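Local coordinates for protein D-galactonate dehydratase family member RspA (Pantoea ananatis, PDB 3T6C) that dehydrates D-gluconate to 2-dehydro-3-deoxy-D-gluconate with low activity in vitro, using one magnesium ion per subunit, at residues 61-71 / 108-119; 89-97 / 325-333. All coordinates share one frame; numbering follows the deposited sequence.

In the fold
Both contacts lie on the same side of the chain's centre, their own centres about 14 Å apart, and their segments alternate along the chain: 61-71, 89-97, 108-119, 325-333. Contact 1 stays inside the N-terminal domain of this enolase-superfamily enzyme, joining the end of strand 57-61 and the start of helix 68-83 to helix 108-129. Contact 2 carries helix 91-100 of that domain across to helix 328-340 of the barrel domain. Helix 108-129 touches both, because Asp118 OD1 reaches Thr329 OG1 at 2.6 Å in a probable hydrogen bond. This helix links the segment that holds substrate-binding Gln66 to the barrel side.

Contact 1 of 2, residues 61-71 / 108-119; sequences CATFTQRIYAV and PVMNNALSGIDM
Phe64 turns its ring onto the first turn of helix 108-129, with CG anti to the backbone N (chi1 175°). Followed outward, its CB rests 3.7 Å from Asn112 ND2. Beyond it, CD2 passes Pro108 O, and CE2 meets Pro108 CB obliquely at 3.5 Å while Val109 CG2 sits at the ring edge. Arg67 CB lies over one face, offset toward the rim. Asn112 is oriented within its own helix: ND2 gives a hydrogen bond to Pro108 O, which also accepts from Asn112 N, and Ser324 OG takes part in a further bond at ND2. Its OD1 is paired with Ser323 OG; the nearby carbonyl oxygens of Ala62 and Thr63 are acceptors too and cannot bond to it, and Thr63 O has its own partner in His321 NE2.

Closer to the strand, the missing side chain at Gly116 lets Ala62 CA come within 4.4 Å of Gly116 CA. Ala62 CB lies 3.2 Å from Asn112 O. Ser115 OG donates to Cys61 O at 2.8 Å, nearly in line with the carbonyl (C=O...donor angle 173°). Cys61 N makes only a weak bond to Met119 SD, 3.5 Å long. The chemistry implies a mixed seam, apolar at Phe64, Val109 and Val71, polar at Asn112 and Ser115, in which the Asn112 amide and Cys61 O have partners, consistent with holding the backbone that leads to gluconate-binding Gln66.

Contact 2 of 2, residues 89-97 / 325-333; sequences ARIEDIWQS and IGGITPAKK
The interface between the N-terminal capping domain and the barrel domain of the enolase superfamily is built here by two helix starts, with Trp95 of helix 91-100 set against the turn 325-327 and the first turn of helix 328-340. Trp95 NE1 donates to Gly326 O at 2.9 Å; the acceptor lies in the indole plane, but the donor stands 35° out of the carbonyl plane, so the bond misses the lone-pair direction. The positive phi of Gly326 and the nearness of Trp95 CZ2 both fit glycine at this position. Thr329 CG2 sits over one face of the indole, offset toward the rim, while Pro330 CD approaches Trp95 NE1 obliquely at 3.3 Å.

The short helical segments 91-97 and 328-333 run almost perpendicular, at 97°, with axes 11.0 Å apart at closest approach. Side chains therefore span the gap in this joint between the capping domain and the modified TIM barrel. Lys333, extended beyond CG, meets Glu92 from the opposite direction, and Lys333 NZ forms a salt bridge to Glu92 OE2 at 2.8 Å on the syn side of the carboxylate. Gln96 NE2 donates to the same OE2 in a nearly straight bond (175°), giving that oxygen two donors, which should limit the rotation of the carboxylate. Glu92 OE1 accepts from a water, 3.0 Å away, that also donates to Thr329 OG1. Besides its bond to Asp118, Thr329 OG1 is bonded to Trp122 NE1 of helix 108-129. Ile91 CG2 packs 3.5 Å from Thr329 OG1. Lys333 NZ has a second carboxylate partner in Glu339 of a neighbouring subunit, which extends the salt-bridge network from the domain boundary into the assembly.

Contact 1 of 2, residues 61-71 / 108-119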
ATOM      1  N   CYS A  61      38.031  -8.313 -16.855  1.00  7.69           N
ATOM      2  CA  CYS A  61      38.375  -7.520 -15.667  1.00 10.33           C
ATOM      3  C   CYS A  61      37.667  -8.063 -14.415  1.00  9.90           C
ATOM      4  O   CYS A  61      36.458  -8.333 -14.399  1.00 11.82           O
ATOM      5  CB  CYS A  61      37.977  -6.044 -15.809  1.00 10.27           C
ATOM      6  SG  CYS A  61      38.703  -5.051 -14.468  1.00 11.19           S
ATOM      7  N   ALA A  62      38.504  -8.435 -13.469  1.00  8.12           N
ATOM      8  CA  ALA A  62      38.140  -8.955 -12.152  1.00  7.02           C
ATOM      9  C   ALA A  62      38.461  -7.975 -11.018  1.00 11.25           C
ATOM     10  O   ALA A  62      38.758  -8.420  -9.907  1.00 11.33           O
ATOM     11  CB  ALA A  62      38.699 -10.369 -11.950  1.00  9.78           C
ATOM     12  N   THR A  63      38.637  -6.689 -11.314  1.00  9.81           N
ATOM     13  CA  THR A  63      39.373  -5.880 -10.334  1.00 10.89           C
ATOM     14  C   THR A  63      38.461  -5.454  -9.173  1.00 11.17           C
ATOM     15  O   THR A  63      37.665  -4.503  -9.263  1.00 11.42           O
ATOM     16  CB  THR A  63      39.911  -4.606 -11.057  1.00  9.69           C
ATOM     17  OG1 THR A  63      40.867  -4.991 -12.046  1.00  9.88           O
ATOM     18  CG2 THR A  63      40.624  -3.645 -10.090  1.00  7.97           C
ATOM     19  N   PHE A  64      38.700  -6.119  -8.031  1.00  8.94           N
ATOM     20  CA  PHE A  64      38.271  -5.657  -6.685  1.00  8.16           C
ATOM     21  C   PHE A  64      39.640  -5.386  -6.092  1.00  9.17           C
ATOM     22  O   PHE A  64      40.331  -6.290  -5.552  1.00 10.25           O
ATOM     23  CB  PHE A  64      37.602  -6.860  -6.023  1.00  9.05           C
ATOM     24  CG  PHE A  64      37.171  -6.681  -4.596  1.00  9.40           C
ATOM     25  CD1 PHE A  64      37.323  -5.483  -3.908  1.00  9.94           C
ATOM     26  CD2 PHE A  64      36.611  -7.792  -3.940  1.00  8.73           C
ATOM     27  CE1 PHE A  64      36.917  -5.346  -2.579  1.00  8.23           C
ATOM     28  CE2 PHE A  64      36.193  -7.697  -2.591  1.00  8.46           C
ATOM     29  CZ  PHE A  64      36.365  -6.460  -1.896  1.00  8.90           C
ATOM     30  N   THR A  65      40.001  -4.106  -6.095  1.00  9.20           N
ATOM     31  CA  THR A  65      41.414  -3.745  -5.850  1.00 10.79           C
ATOM     32  C   THR A  65      41.851  -4.049  -4.419  1.00 12.34           C
ATOM     33  O   THR A  65      43.019  -4.380  -4.164  1.00 12.13           O
ATOM     34  CB  THR A  65      41.678  -2.256  -6.311  1.00 12.78           C
ATOM     35  OG1 THR A  65      43.092  -2.004  -6.348  1.00 12.10           O
ATOM     36  CG2 THR A  65      41.076  -1.231  -5.322  1.00 12.77           C
ATOM     37  N   GLN A  66      40.903  -3.986  -3.482  1.00  9.92           N
ATOM     38  CA  GLN A  66      41.243  -4.176  -2.071  1.00  8.67           C
ATOM     39  C   GLN A  66      41.434  -5.611  -1.667  1.00 11.22           C
ATOM     40  O   GLN A  66      41.840  -5.915  -0.552  1.00 11.38           O
ATOM     41  CB  GLN A  66      40.161  -3.585  -1.177  1.00  8.52           C
ATOM     42  CG  GLN A  66      39.940  -2.037  -1.331  1.00  9.37           C
ATOM     43  CD  GLN A  66      39.002  -1.615  -2.451  1.00  9.04           C
ATOM     44  OE1 GLN A  66      38.493  -2.439  -3.236  1.00  9.22           O
ATOM     45  NE2 GLN A  66      38.770  -0.296  -2.552  1.00 10.59           N
ATOM     46  N   ARG A  67      40.930  -6.483  -2.503  1.00  8.80           N
ATOM     47  CA  ARG A  67      40.972  -7.930  -2.331  1.00  8.63           C
ATOM     48  C   ARG A  67      41.697  -8.831  -3.311  1.00 11.55           C
ATOM     49  O   ARG A  67      41.125  -9.923  -3.631  1.00 10.80           O
ATOM     50  CB  ARG A  67      39.647  -8.472  -1.788  1.00  9.56           C
ATOM     51  CG  ARG A  67      39.173  -7.869  -0.425  1.00  8.20           C
ATOM     52  CD  ARG A  67      40.061  -8.459   0.724  1.00 11.09           C
ATOM     53  NE  ARG A  67      39.546  -8.131   2.080  1.00  9.19           N
ATOM     54  CZ  ARG A  67      39.825  -6.980   2.691  1.00 11.26           C
ATOM     55  NH1 ARG A  67      40.535  -6.051   2.053  1.00 11.32           N
ATOM     56  NH2 ARG A  67      39.399  -6.768   3.956  1.00 11.54           N
ATOM     57  N   ILE A  68      42.647  -8.273  -4.069  1.00 10.81           N
ATOM     58  CA  ILE A  68      43.130  -8.961  -5.269  1.00  9.14           C
ATOM     59  C   ILE A  68      43.502 -10.421  -5.032  1.00  9.72           C
ATOM     60  O   ILE A  68      43.282 -11.248  -5.913  1.00 11.28           O
ATOM     61  CB  ILE A  68      44.337  -8.211  -5.918  1.00 10.24           C
ATOM     62  CG1 ILE A  68      45.580  -8.225  -5.018  1.00 12.44           C
ATOM     63  CG2 ILE A  68      43.904  -6.777  -6.300  1.00 10.08           C
ATOM     64  CD1 ILE A  68      46.783  -7.477  -5.640  1.00 10.70           C
ATOM     65  N   TYR A  69      44.044 -10.762  -3.865  1.00  9.98           N
ATOM     66  CA  TYR A  69      44.491 -12.162  -3.641  1.00 10.15           C
ATOM     67  C   TYR A  69      43.335 -13.107  -3.366  1.00 10.07           C
ATOM     68  O   TYR A  69      43.442 -14.308  -3.665  1.00 12.38           O
ATOM     69  CB  TYR A  69      45.554 -12.228  -2.546  1.00 10.16           C
ATOM     70  CG  TYR A  69      46.800 -11.426  -2.939  1.00 11.45           C
ATOM     71  CD1 TYR A  69      47.533 -11.776  -4.041  1.00 14.99           C
ATOM     72  CD2 TYR A  69      47.195 -10.326  -2.183  1.00 12.91           C
ATOM     73  CE1 TYR A  69      48.630 -11.026  -4.422  1.00 13.99           C
ATOM     74  CE2 TYR A  69      48.310  -9.608  -2.520  1.00 17.70           C
ATOM     75  CZ  TYR A  69      49.000  -9.933  -3.661  1.00 17.66           C
ATOM     76  OH  TYR A  69      50.117  -9.152  -4.022  1.00 20.36           O
ATOM     77  N   ALA A  70      42.221 -12.599  -2.824  1.00 10.41           N
ATOM     78  CA  ALA A  70      41.077 -13.455  -2.581  1.00  8.98           C
ATOM     79  C   ALA A  70      40.374 -13.690  -3.920  1.00 11.25           C
ATOM     80  O   ALA A  70      39.923 -14.795  -4.201  1.00 12.06           O
ATOM     81  CB  ALA A  70      40.130 -12.821  -1.572  1.00 11.84           C
ATOM     82  N   VAL A  71      40.234 -12.632  -4.739  1.00  9.68           N
ATOM     83  CA  VAL A  71      39.763 -12.813  -6.114  1.00  8.77           C
ATOM     84  C   VAL A  71      40.662 -13.740  -6.940  1.00 10.55           C
ATOM     85  O   VAL A  71      40.141 -14.615  -7.643  1.00 10.71           O
ATOM     86  CB  VAL A  71      39.585 -11.427  -6.803  1.00  9.52           C
ATOM     87  CG1 VAL A  71      39.165 -11.586  -8.274  1.00  9.01           C
ATOM     88  CG2 VAL A  71      38.593 -10.602  -6.059  1.00 10.13           C
ATOM     89  N   PRO A 108      31.255  -9.564  -3.374  1.00  8.42           N
ATOM     90  CA  PRO A 108      32.252  -8.902  -4.250  1.00  8.74           C
ATOM     91  C   PRO A 108      33.394  -9.854  -4.679  1.00  8.46           C
ATOM     92  O   PRO A 108      33.884  -9.684  -5.815  1.00 10.38           O
ATOM     93  CB  PRO A 108      32.762  -7.705  -3.413  1.00  9.19           C
ATOM     94  CG  PRO A 108      32.487  -8.135  -1.920  1.00  8.98           C
ATOM     95  CD  PRO A 108      31.174  -8.991  -2.022  1.00  8.00           C
ATOM     96  N   VAL A 109      33.867 -10.779  -3.827  1.00  7.53           N
ATOM     97  CA  VAL A 109      34.949 -11.650  -4.311  1.00  8.00           C
ATOM     98  C   VAL A 109      34.343 -12.602  -5.366  1.00  9.73           C
ATOM     99  O   VAL A 109      34.913 -12.771  -6.475  1.00  9.90           O
ATOM    100  CB  VAL A 109      35.542 -12.427  -3.137  1.00  6.58           C
ATOM    101  CG1 VAL A 109      36.547 -13.392  -3.660  1.00  9.22           C
ATOM    102  CG2 VAL A 109      36.181 -11.494  -2.154  1.00  8.68           C
ATOM    103  N   MET A 110      33.199 -13.232  -5.036  1.00  9.46           N
ATOM    104  CA  MET A 110      32.580 -14.140  -5.980  1.00  9.65           C
ATOM    105  C   MET A 110      32.257 -13.468  -7.323  1.00 10.32           C
ATOM    106  O   MET A 110      32.537 -14.032  -8.400  1.00 10.46           O
ATOM    107  CB  MET A 110      31.302 -14.728  -5.396  1.00 10.58           C
ATOM    108  CG  MET A 110      31.495 -15.450  -4.040  1.00 12.61           C
ATOM    109  SD  MET A 110      32.548 -16.878  -4.084  1.00 12.53           S
ATOM    110  CE  MET A 110      31.567 -18.000  -5.097  1.00 13.48           C
ATOM    111  N   ASN A 111      31.680 -12.280  -7.263  1.00  9.10           N
ATOM    112  CA  ASN A 111      31.181 -11.666  -8.500  1.00  8.58           C
ATOM    113  C   ASN A 111      32.340 -11.190  -9.358  1.00 10.54           C
ATOM    114  O   ASN A 111      32.273 -11.276 -10.579  1.00  8.33           O
ATOM    115  CB  ASN A 111      30.270 -10.477  -8.189  1.00  8.05           C
ATOM    116  CG  ASN A 111      28.960 -10.888  -7.509  1.00 11.38           C
ATOM    117  OD1 ASN A 111      28.746 -12.070  -7.197  1.00 13.46           O
ATOM    118  ND2 ASN A 111      28.126  -9.910  -7.207  1.00  9.99           N
ATOM    119  N   ASN A 112      33.401 -10.684  -8.744  1.00  8.99           N
ATOM    120  CA  ASN A 112      34.529 -10.195  -9.535  1.00  7.51           C
ATOM    121  C   ASN A 112      35.236 -11.338 -10.244  1.00 10.86           C
ATOM    122  O   ASN A 112      35.650 -11.197 -11.404  1.00  9.99           O
ATOM    123  CB  ASN A 112      35.508  -9.427  -8.650  1.00  6.98           C
ATOM    124  CG  ASN A 112      35.170  -7.969  -8.585  1.00 10.18           C
ATOM    125  OD1 ASN A 112      35.589  -7.211  -9.450  1.00 12.61           O
ATOM    126  ND2 ASN A 112      34.357  -7.564  -7.592  1.00 10.04           N
ATOM    127  N   ALA A 113      35.383 -12.469  -9.560  1.00  9.36           N
ATOM    128  CA  ALA A 113      35.925 -13.642 -10.246  1.00  9.97           C
ATOM    129  C   ALA A 113      35.059 -14.014 -11.469  1.00 11.58           C
ATOM    130  O   ALA A 113      35.584 -14.308 -12.550  1.00 12.23           O
ATOM    131  CB  ALA A 113      36.038 -14.826  -9.284  1.00 10.14           C
ATOM    132  N   LEU A 114      33.735 -14.046 -11.300  1.00  9.81           N
ATOM    133  CA  LEU A 114      32.796 -14.376 -12.366  1.00  8.64           C
ATOM    134  C   LEU A 114      32.925 -13.356 -13.500  1.00  9.99           C
ATOM    135  O   LEU A 114      32.882 -13.713 -14.691  1.00 10.52           O
ATOM    136  CB  LEU A 114      31.384 -14.401 -11.755  1.00 11.36           C
ATOM    137  CG  LEU A 114      30.266 -14.693 -12.716  1.00 15.06           C
ATOM    138  CD1 LEU A 114      30.513 -16.020 -13.456  1.00 23.64           C
ATOM    139  CD2 LEU A 114      28.988 -14.710 -11.833  1.00 17.34           C
ATOM    140  N   SER A 115      33.091 -12.072 -13.143  1.00  7.65           N
ATOM    141  CA  SER A 115      33.250 -11.030 -14.182  1.00  8.10           C
ATOM    142  C   SER A 115      34.463 -11.241 -15.063  1.00 10.83           C
ATOM    143  O   SER A 115      34.419 -11.019 -16.287  1.00  9.46           O
ATOM    144  CB  SER A 115      33.431  -9.648 -13.464  1.00  9.73           C
ATOM    145  OG  SER A 115      33.662  -8.636 -14.428  1.00 10.59           O
ATOM    146  N   GLY A 116      35.576 -11.675 -14.467  1.00  8.83           N
ATOM    147  CA  GLY A 116      36.786 -11.835 -15.242  1.00  9.10           C
ATOM    148  C   GLY A 116      36.539 -12.892 -16.320  1.00 11.13           C
ATOM    149  O   GLY A 116      36.949 -12.718 -17.493  1.00 10.64           O
ATOM    150  N   ILE A 117      35.849 -13.963 -15.925  0.56  9.05           N
ATOM    151  CA  ILE A 117      35.463 -15.029 -16.853  0.56 10.39           C
ATOM    152  C   ILE A 117      34.500 -14.521 -17.911  0.56 11.35           C
ATOM    153  O   ILE A 117      34.729 -14.692 -19.100  0.56  9.26           O
ATOM    154  CB  ILE A 117      34.809 -16.212 -16.099  0.56  9.87           C
ATOM    155  CG1 ILE A 117      35.814 -16.871 -15.133  0.56 12.40           C
ATOM    156  CG2 ILE A 117      34.283 -17.242 -17.076  0.56 11.99           C
ATOM    157  CD1 ILE A 117      37.176 -17.070 -15.715  0.56 10.93           C
ATOM    158  N   ASP A 118      33.421 -13.886 -17.462  1.00 10.15           N
ATOM    159  CA  ASP A 118      32.352 -13.452 -18.359  1.00 11.19           C
ATOM    160  C   ASP A 118      32.834 -12.457 -19.435  1.00 10.12           C
ATOM    161  O   ASP A 118      32.521 -12.603 -20.622  1.00 11.24           O
ATOM    162  CB  ASP A 118      31.203 -12.845 -17.553  1.00 10.17           C
ATOM    163  CG  ASP A 118      30.041 -12.439 -18.432  1.00 10.94           C
ATOM    164  OD1 ASP A 118      29.286 -13.358 -18.898  1.00 12.42           O
ATOM    165  OD2 ASP A 118      29.894 -11.208 -18.649  1.00 12.00           O
ATOM    166  N   MET A 119      33.598 -11.446 -19.015  1.00 10.73           N
ATOM    167  CA  MET A 119      34.109 -10.455 -19.987  1.00  7.08           C
ATOM    168  C   MET A 119      34.997 -11.170 -21.018  1.00  8.87           C
ATOM    169  O   MET A 119      34.946 -10.863 -22.223  1.00 11.26           O
ATOM    170  CB  MET A 119      34.886  -9.314 -19.285  1.00  8.48           C
ATOM    171  CG  MET A 119      34.030  -8.419 -18.462  1.00 11.02           C
ATOM    172  SD  MET A 119      35.041  -6.994 -18.045  1.00 12.39           S
ATOM    173  CE  MET A 119      33.952  -6.203 -16.851  1.00 13.09           C
TER

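Contact 2 of 2, residues 89-97 / 325-333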
ATOM      1  N   ALA A  89      31.359 -20.627 -26.273  1.00  9.59           N
ATOM      2  CA  ALA A  89      30.172 -20.024 -26.910  1.00 11.29           C
ATOM      3  C   ALA A  89      28.990 -19.940 -25.927  1.00 10.78           C
ATOM      4  O   ALA A  89      28.123 -19.071 -26.104  1.00 10.46           O
ATOM      5  CB  ALA A  89      29.745 -20.855 -28.118  1.00 11.53           C
ATOM      6  N   ARG A  90      28.945 -20.804 -24.901  1.00 10.24           N
ATOM      7  CA  ARG A  90      27.728 -20.770 -24.134  1.00  8.95           C
ATOM      8  C   ARG A  90      28.043 -19.847 -22.959  1.00 11.93           C
ATOM      9  O   ARG A  90      28.094 -20.245 -21.764  1.00 10.93           O
ATOM     10  CB  ARG A  90      27.522 -22.198 -23.603  1.00  8.68           C
ATOM     11  CG  ARG A  90      27.231 -23.184 -24.772  1.00 11.60           C
ATOM     12  CD  ARG A  90      26.656 -24.531 -24.275  1.00 10.44           C
ATOM     13  NE  ARG A  90      26.443 -25.400 -25.470  1.00 11.80           N
ATOM     14  CZ  ARG A  90      25.446 -26.292 -25.597  1.00 13.87           C
ATOM     15  NH1 ARG A  90      24.581 -26.484 -24.602  1.00 12.95           N
ATOM     16  NH2 ARG A  90      25.364 -27.026 -26.710  1.00 15.59           N
ATOM     17  N   ILE A  91      27.839 -18.573 -23.231  1.00  9.28           N
ATOM     18  CA  ILE A  91      28.227 -17.508 -22.259  1.00  8.08           C
ATOM     19  C   ILE A  91      27.213 -17.537 -21.126  1.00 10.94           C
ATOM     20  O   ILE A  91      27.591 -17.548 -19.964  1.00 10.79           O
ATOM     21  CB  ILE A  91      28.289 -16.101 -22.898  1.00  8.55           C
ATOM     22  CG1 ILE A  91      29.343 -16.080 -24.029  1.00  8.39           C
ATOM     23  CG2 ILE A  91      28.574 -15.056 -21.793  1.00 10.56           C
ATOM     24  CD1 ILE A  91      29.540 -14.680 -24.670  1.00 10.73           C
ATOM     25  N   GLU A  92      25.920 -17.563 -21.455  1.00 10.21           N
ATOM     26  CA  GLU A  92      24.913 -17.526 -20.404  1.00 10.35           C
ATOM     27  C   GLU A  92      24.924 -18.792 -19.553  1.00  9.39           C
ATOM     28  O   GLU A  92      24.762 -18.710 -18.341  1.00 11.11           O
ATOM     29  CB  GLU A  92      23.540 -17.390 -21.064  1.00 12.94           C
ATOM     30  CG  GLU A  92      22.418 -17.193 -20.058  1.00 11.55           C
ATOM     31  CD  GLU A  92      22.373 -15.801 -19.459  1.00 18.36           C
ATOM     32  OE1 GLU A  92      22.511 -14.804 -20.199  1.00 16.64           O
ATOM     33  OE2 GLU A  92      22.149 -15.723 -18.242  1.00 23.66           O
ATOM     34  N   ASP A  93      25.111 -19.957 -20.185  1.00  8.44           N
ATOM     35  CA  ASP A  93      25.085 -21.223 -19.442  1.00  8.67           C
ATOM     36  C   ASP A  93      26.303 -21.231 -18.524  1.00 10.25           C
ATOM     37  O   ASP A  93      26.197 -21.688 -17.381  1.00 11.15           O
ATOM     38  CB  ASP A  93      25.158 -22.416 -20.411  1.00  9.16           C
ATOM     39  CG  ASP A  93      25.089 -23.742 -19.683  1.00 13.20           C
ATOM     40  OD1 ASP A  93      23.997 -24.107 -19.205  1.00 13.81           O
ATOM     41  OD2 ASP A  93      26.115 -24.465 -19.614  1.00 14.38           O
ATOM     42  N   ILE A  94      27.460 -20.741 -18.993  1.00  8.77           N
ATOM     43  CA  ILE A  94      28.625 -20.648 -18.129  1.00  7.02           C
ATOM     44  C   ILE A  94      28.405 -19.629 -16.993  1.00  8.95           C
ATOM     45  O   ILE A  94      28.750 -19.900 -15.844  1.00  9.79           O
ATOM     46  CB  ILE A  94      29.893 -20.320 -18.946  1.00  7.38           C
ATOM     47  CG1 ILE A  94      30.265 -21.535 -19.828  1.00  9.43           C
ATOM     48  CG2 ILE A  94      31.067 -19.882 -18.004  1.00  8.11           C
ATOM     49  CD1 ILE A  94      31.377 -21.170 -20.823  1.00 10.08           C
ATOM     50  N   TRP A  95      27.822 -18.459 -17.296  1.00  8.07           N
ATOM     51  CA  TRP A  95      27.586 -17.486 -16.241  1.00  7.31           C
ATOM     52  C   TRP A  95      26.662 -18.091 -15.172  1.00 10.96           C
ATOM     53  O   TRP A  95      26.952 -18.009 -13.986  1.00 10.18           O
ATOM     54  CB  TRP A  95      26.922 -16.206 -16.825  1.00  9.15           C
ATOM     55  CG  TRP A  95      27.020 -15.047 -15.832  1.00 11.13           C
ATOM     56  CD1 TRP A  95      28.052 -14.122 -15.723  1.00 11.62           C
ATOM     57  CD2 TRP A  95      26.104 -14.762 -14.778  1.00 10.24           C
ATOM     58  NE1 TRP A  95      27.795 -13.268 -14.663  1.00  9.39           N
ATOM     59  CE2 TRP A  95      26.598 -13.640 -14.079  1.00 10.31           C
ATOM     60  CE3 TRP A  95      24.904 -15.370 -14.356  1.00 11.99           C
ATOM     61  CZ2 TRP A  95      25.928 -13.097 -12.986  1.00 12.97           C
ATOM     62  CZ3 TRP A  95      24.228 -14.824 -13.275  1.00 13.13           C
ATOM     63  CH2 TRP A  95      24.751 -13.702 -12.601  1.00 11.68           C
ATOM     64  N   GLN A  96      25.514 -18.660 -15.593  1.00  9.52           N
ATOM     65  CA  GLN A  96      24.563 -19.178 -14.620  1.00 10.92           C
ATOM     66  C   GLN A  96      25.162 -20.304 -13.790  1.00 11.35           C
ATOM     67  O   GLN A  96      25.011 -20.340 -12.575  1.00 11.10           O
ATOM     68  CB  GLN A  96      23.325 -19.707 -15.366  1.00 10.47           C
ATOM     69  CG  GLN A  96      22.534 -18.634 -16.096  1.00 10.64           C
ATOM     70  CD  GLN A  96      21.836 -17.686 -15.134  1.00 16.39           C
ATOM     71  OE1 GLN A  96      21.550 -18.069 -14.013  1.00 22.20           O
ATOM     72  NE2 GLN A  96      21.570 -16.451 -15.568  1.00 14.93           N
ATOM     73  N   SER A  97      25.847 -21.230 -14.449  1.00  7.63           N
ATOM     74  CA  SER A  97      26.476 -22.343 -13.721  1.00  8.47           C
ATOM     75  C   SER A  97      27.692 -21.905 -12.879  1.00  9.76           C
ATOM     76  O   SER A  97      27.829 -22.354 -11.712  1.00 10.11           O
ATOM     77  CB  SER A  97      26.815 -23.497 -14.689  1.00 10.02           C
ATOM     78  OG  SER A  97      27.787 -23.083 -15.667  1.00  9.31           O
ATOM     79  N   ILE A 325      29.179  -6.772 -10.057  1.00  8.66           N
ATOM     80  CA  ILE A 325      27.926  -7.474 -10.332  1.00  7.67           C
ATOM     81  C   ILE A 325      28.070  -8.702 -11.250  1.00  9.14           C
ATOM     82  O   ILE A 325      27.077  -9.319 -11.629  1.00 12.55           O
ATOM     83  CB  ILE A 325      26.741  -6.565 -10.641  1.00  9.48           C
ATOM     84  CG1 ILE A 325      27.089  -5.566 -11.741  1.00  9.77           C
ATOM     85  CG2 ILE A 325      26.324  -5.893  -9.328  1.00 13.17           C
ATOM     86  CD1 ILE A 325      27.004  -6.189 -13.166  1.00 11.72           C
ATOM     87  N   GLY A 326      29.298  -9.014 -11.629  1.00  8.94           N
ATOM     88  CA  GLY A 326      29.524 -10.274 -12.348  1.00  9.25           C
ATOM     89  C   GLY A 326      29.776 -10.150 -13.832  1.00 11.42           C
ATOM     90  O   GLY A 326      29.753 -11.165 -14.523  1.00 11.09           O
ATOM     91  N   GLY A 327      30.051  -8.950 -14.349  1.00  9.96           N
ATOM     92  CA  GLY A 327      30.444  -8.859 -15.755  1.00 10.55           C
ATOM     93  C   GLY A 327      29.439  -8.290 -16.740  1.00  9.85           C
ATOM     94  O   GLY A 327      28.474  -7.629 -16.369  1.00  9.55           O
ATOM     95  N   ILE A 328      29.742  -8.458 -18.043  1.00  8.48           N
ATOM     96  CA  ILE A 328      28.903  -7.877 -19.099  1.00  7.93           C
ATOM     97  C   ILE A 328      27.517  -8.510 -19.148  1.00 10.20           C
ATOM     98  O   ILE A 328      26.519  -7.819 -19.341  1.00  9.64           O
ATOM     99  CB  ILE A 328      29.588  -8.047 -20.453  1.00  8.43           C
ATOM    100  CG1 ILE A 328      30.749  -7.054 -20.505  1.00  9.91           C
ATOM    101  CG2 ILE A 328      28.586  -7.786 -21.616  1.00 10.57           C
ATOM    102  CD1 ILE A 328      31.734  -7.258 -21.663  1.00 11.66           C
ATOM    103  N   THR A 329      27.436  -9.831 -18.955  1.00  9.45           N
ATOM    104  CA  THR A 329      26.126 -10.525 -18.991  1.00  9.73           C
ATOM    105  C   THR A 329      25.115  -9.888 -18.015  1.00 10.07           C
ATOM    106  O   THR A 329      24.040  -9.431 -18.428  1.00  9.28           O
ATOM    107  CB  THR A 329      26.306 -12.025 -18.747  1.00  9.33           C
ATOM    108  OG1 THR A 329      26.982 -12.593 -19.894  1.00 11.59           O
ATOM    109  CG2 THR A 329      24.934 -12.760 -18.596  1.00 11.58           C
ATOM    110  N   PRO A 330      25.468  -9.803 -16.736  1.00  9.60           N
ATOM    111  CA  PRO A 330      24.508  -9.164 -15.818  1.00  8.38           C
ATOM    112  C   PRO A 330      24.420  -7.652 -16.000  1.00  9.85           C
ATOM    113  O   PRO A 330      23.342  -7.096 -15.763  1.00  9.46           O
ATOM    114  CB  PRO A 330      25.043  -9.536 -14.446  1.00  9.04           C
ATOM    115  CG  PRO A 330      26.549  -9.806 -14.665  1.00  8.83           C
ATOM    116  CD  PRO A 330      26.572 -10.479 -16.018  1.00  8.58           C
ATOM    117  N   ALA A 331      25.494  -6.991 -16.413  1.00 11.10           N
ATOM    118  CA  ALA A 331      25.392  -5.552 -16.612  1.00  7.59           C
ATOM    119  C   ALA A 331      24.378  -5.229 -17.700  1.00  9.82           C
ATOM    120  O   ALA A 331      23.641  -4.233 -17.603  1.00  9.31           O
ATOM    121  CB  ALA A 331      26.754  -4.963 -16.990  1.00  9.51           C
ATOM    122  N   LYS A 332      24.381  -5.998 -18.787  1.00  9.09           N
ATOM    123  CA  LYS A 332      23.425  -5.736 -19.855  1.00  9.16           C
ATOM    124  C   LYS A 332      22.016  -5.907 -19.336  1.00  7.62           C
ATOM    125  O   LYS A 332      21.099  -5.116 -19.690  1.00  8.89           O
ATOM    126  CB  LYS A 332      23.708  -6.677 -21.061  1.00  7.64           C
ATOM    127  CG  LYS A 332      22.782  -6.492 -22.238  1.00 11.17           C
ATOM    128  CD  LYS A 332      22.930  -5.123 -22.859  1.00 13.65           C
ATOM    129  CE  LYS A 332      22.245  -5.082 -24.218  1.00 22.52           C
ATOM    130  NZ  LYS A 332      22.256  -3.735 -24.801  1.00 17.53           N
ATOM    131  N   LYS A 333      21.822  -6.901 -18.478  1.00  7.68           N
ATOM    132  CA  LYS A 333      20.483  -7.119 -17.883  1.00  9.72           C
ATOM    133  C   LYS A 333      20.071  -5.951 -16.980  1.00  8.62           C
ATOM    134  O   LYS A 333      18.934  -5.513 -17.025  1.00  9.17           O
ATOM    135  CB  LYS A 333      20.398  -8.435 -17.111  1.00  7.72           C
ATOM    136  CG  LYS A 333      20.707  -9.612 -18.046  1.00  9.85           C
ATOM    137  CD  LYS A 333      20.599 -10.887 -17.247  1.00 13.11           C
ATOM    138  CE  LYS A 333      20.972 -12.063 -18.221  1.00 14.73           C
ATOM    139  NZ  LYS A 333      21.247 -13.267 -17.392  1.00 20.78           N
TER
HETATM  140  O   HOH W   1      24.977 -13.965 -21.652  1.00 20.48           O